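Local coordinates for protein CbbY (Rhodobacter sphaeroides, PDB 4UAS), which dephosphorylates xylulose 1,5-bisphosphate, a potent Rubisco inhibitor made by Rubisco itself, in a magnesium-dependent reaction of the haloacid dehalogenase superfamily, at residues E40-L45 against K52-R57. Numbering follows the deposited sequence. Where two conformers were deposited one is given.
Sequences EEYREL and KERIAR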
# COMPACT_ATOMS: atom_id res chain seq x y z
N GLU A 40 8.62 -9.22 -14.89
CA GLU A 40 9.96 -8.69 -14.82
C GLU A 40 9.94 -7.15 -14.91
O GLU A 40 10.60 -6.45 -14.12
CB GLU A 40 10.81 -9.29 -15.96
CG GLU A 40 12.20 -8.72 -16.04
CD GLU A 40 13.12 -9.44 -17.03
OE1 GLU A 40 12.85 -10.51 -17.50
OE2 GLU A 40 14.25 -8.99 -17.19
N GLU A 41 9.18 -6.62 -15.88
CA GLU A 41 9.13 -5.16 -16.01
C GLU A 41 8.35 -4.56 -14.82
O GLU A 41 8.72 -3.49 -14.32
CB GLU A 41 8.55 -4.77 -17.34
CG GLU A 41 8.37 -3.28 -17.51
CD GLU A 41 8.22 -2.83 -18.92
OE1 GLU A 41 7.81 -3.63 -19.75
OE2 GLU A 41 8.53 -1.70 -19.21
N TYR A 42 7.28 -5.20 -14.39
CA TYR A 42 6.51 -4.63 -13.29
C TYR A 42 7.32 -4.56 -12.02
O TYR A 42 7.21 -3.57 -11.24
CB TYR A 42 5.19 -5.44 -13.13
CG TYR A 42 4.16 -4.67 -12.33
CD1 TYR A 42 3.65 -3.46 -12.81
CD2 TYR A 42 3.69 -5.11 -11.10
CE1 TYR A 42 2.67 -2.74 -12.14
CE2 TYR A 42 2.73 -4.43 -10.41
CZ TYR A 42 2.21 -3.26 -10.90
OH TYR A 42 1.30 -2.50 -10.20
N ARG A 43 8.16 -5.52 -11.73
CA ARG A 43 9.02 -5.46 -10.53
C ARG A 43 9.89 -4.24 -10.51
O ARG A 43 10.07 -3.64 -9.47
CB ARG A 43 9.86 -6.73 -10.46
CG ARG A 43 10.70 -6.83 -9.17
CD ARG A 43 11.55 -8.09 -9.12
NE ARG A 43 10.68 -9.26 -9.02
CZ ARG A 43 10.22 -9.85 -7.94
NH1 ARG A 43 10.60 -9.45 -6.69
NH2 ARG A 43 9.31 -10.75 -8.06
N GLU A 44 10.37 -3.80 -11.70
CA GLU A 44 11.15 -2.55 -11.80
C GLU A 44 10.27 -1.33 -11.63
O GLU A 44 10.58 -0.41 -10.85
CB GLU A 44 11.89 -2.51 -13.11
CG GLU A 44 12.90 -3.64 -13.33
CD GLU A 44 13.91 -3.76 -12.19
OE1 GLU A 44 14.53 -2.70 -11.82
OE2 GLU A 44 14.06 -4.92 -11.63
N LEU A 45 9.16 -1.31 -12.33
CA LEU A 45 8.25 -0.18 -12.25
C LEU A 45 7.68 0.07 -10.86
O LEU A 45 7.30 1.22 -10.54
CB LEU A 45 7.13 -0.35 -13.27
CG LEU A 45 7.46 -0.23 -14.75
CD1 LEU A 45 6.26 -0.61 -15.61
CD2 LEU A 45 7.98 1.17 -15.05
N LYS A 52 -0.22 6.77 -11.31
CA LYS A 52 -0.03 7.80 -12.34
C LYS A 52 1.47 8.00 -12.57
O LYS A 52 1.93 8.13 -13.74
CB LYS A 52 -0.70 9.13 -11.97
CG LYS A 52 -2.20 9.11 -11.98
CD LYS A 52 -2.86 10.47 -11.75
CE LYS A 52 -2.52 11.13 -10.47
NZ LYS A 52 -2.79 10.40 -9.21
N GLU A 53 2.23 8.06 -11.47
CA GLU A 53 3.66 8.24 -11.53
C GLU A 53 4.33 7.08 -12.26
O GLU A 53 5.31 7.25 -12.99
CB GLU A 53 4.24 8.42 -10.11
CG GLU A 53 3.78 9.70 -9.37
CD GLU A 53 2.40 9.61 -8.71
OE1 GLU A 53 1.66 8.65 -8.84
OE2 GLU A 53 2.08 10.64 -8.01
N ARG A 54 3.85 5.88 -12.03
CA ARG A 54 4.40 4.68 -12.64
C ARG A 54 4.11 4.71 -14.17
O ARG A 54 4.99 4.40 -14.95
CB ARG A 54 3.75 3.42 -12.02
CG ARG A 54 4.39 2.16 -12.45
CD ARG A 54 3.87 0.94 -11.69
NE ARG A 54 4.18 1.10 -10.30
CZ ARG A 54 3.37 0.95 -9.32
NH1 ARG A 54 2.22 0.29 -9.47
NH2 ARG A 54 3.68 1.43 -8.11
N ILE A 55 2.90 5.09 -14.57
CA ILE A 55 2.63 5.24 -16.01
C ILE A 55 3.56 6.25 -16.61
O ILE A 55 4.12 6.05 -17.69
CB ILE A 55 1.12 5.56 -16.25
CG1 ILE A 55 0.21 4.42 -15.81
CG2 ILE A 55 0.90 5.93 -17.72
CD1 ILE A 55 -1.23 4.86 -15.62
N ALA A 56 3.72 7.42 -15.95
CA ALA A 56 4.56 8.46 -16.47
C ALA A 56 5.98 7.99 -16.67
O ALA A 56 6.64 8.28 -17.70
CB ALA A 56 4.52 9.69 -15.56
N ARG A 57 6.50 7.23 -15.71
CA ARG A 57 7.86 6.70 -15.82
C ARG A 57 7.99 5.76 -17.03
O ARG A 57 8.92 5.85 -17.84
CB ARG A 57 8.26 5.94 -14.56
CG ARG A 57 9.51 5.11 -14.69
CD ARG A 57 9.86 4.39 -13.43
NE ARG A 57 10.88 3.39 -13.61
CZ ARG A 57 11.25 2.54 -12.67
NH1 ARG A 57 10.73 2.63 -11.45
NH2 ARG A 57 12.12 1.58 -12.94
O HOH W 1 13.63 0.39 -10.79
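Arg54 and Arg57, one turn apart on helix 51-61, reach the carbonyl oxygens in the last turn of helix 39-45 and illustrate how arginine side chains can donate to carbonyl oxygens at a helix C-terminus. On the buried side, Arg54 runs with CG turned opposite the backbone N (chi1 -172°), which lays CG and CD against Leu45 CB, both at 3.8 Å. A bend at chi3 then lets NE donate to Leu45 O (3.1 Å), from well above the carbonyl plane. Beyond it, NH1 lies 3.0 Å from Tyr42 OH, the guanidinium standing perpendicular to the phenol ring. The Tyr42 hydroxyl is hydrogen-bonded to Glu17, a substrate-binding residue, and Arg54 NH2 bonds Thr48 O; Arg54, itself substrate-binding, is thus positioned by both helix and loop. With an alanine here, Leu45 O is likely to lose its NE donor and Thr48 O its NH2 partner, and a gap would probably open beside Leu45 CB.

The solvent side is looser. Arg57, extended from CG to NE, passes Leu45 CD2, and Leu45 CA lies over one guanidinium face, toward the rim of that group. NH1 and NH2 share Glu44 O through weak, strongly bent bonds of 3.1 and 3.3 Å, and a water bridges NH2 to the same oxygen. Thr47 and Thr48 hydroxyls take NH1 as well. Glu44 OE1 lies 5.0 Å from Arg57 NH2, the same water weakly linking them.

The segments' N-to-C directions are 117° apart. Helices 17-31 and 71-87 pack alongside, probably within the helical cap typical of HAD relatives, beside the Rossmann-like parallel sheet whose Asp8, Asp10 and Asp176 hold magnesium.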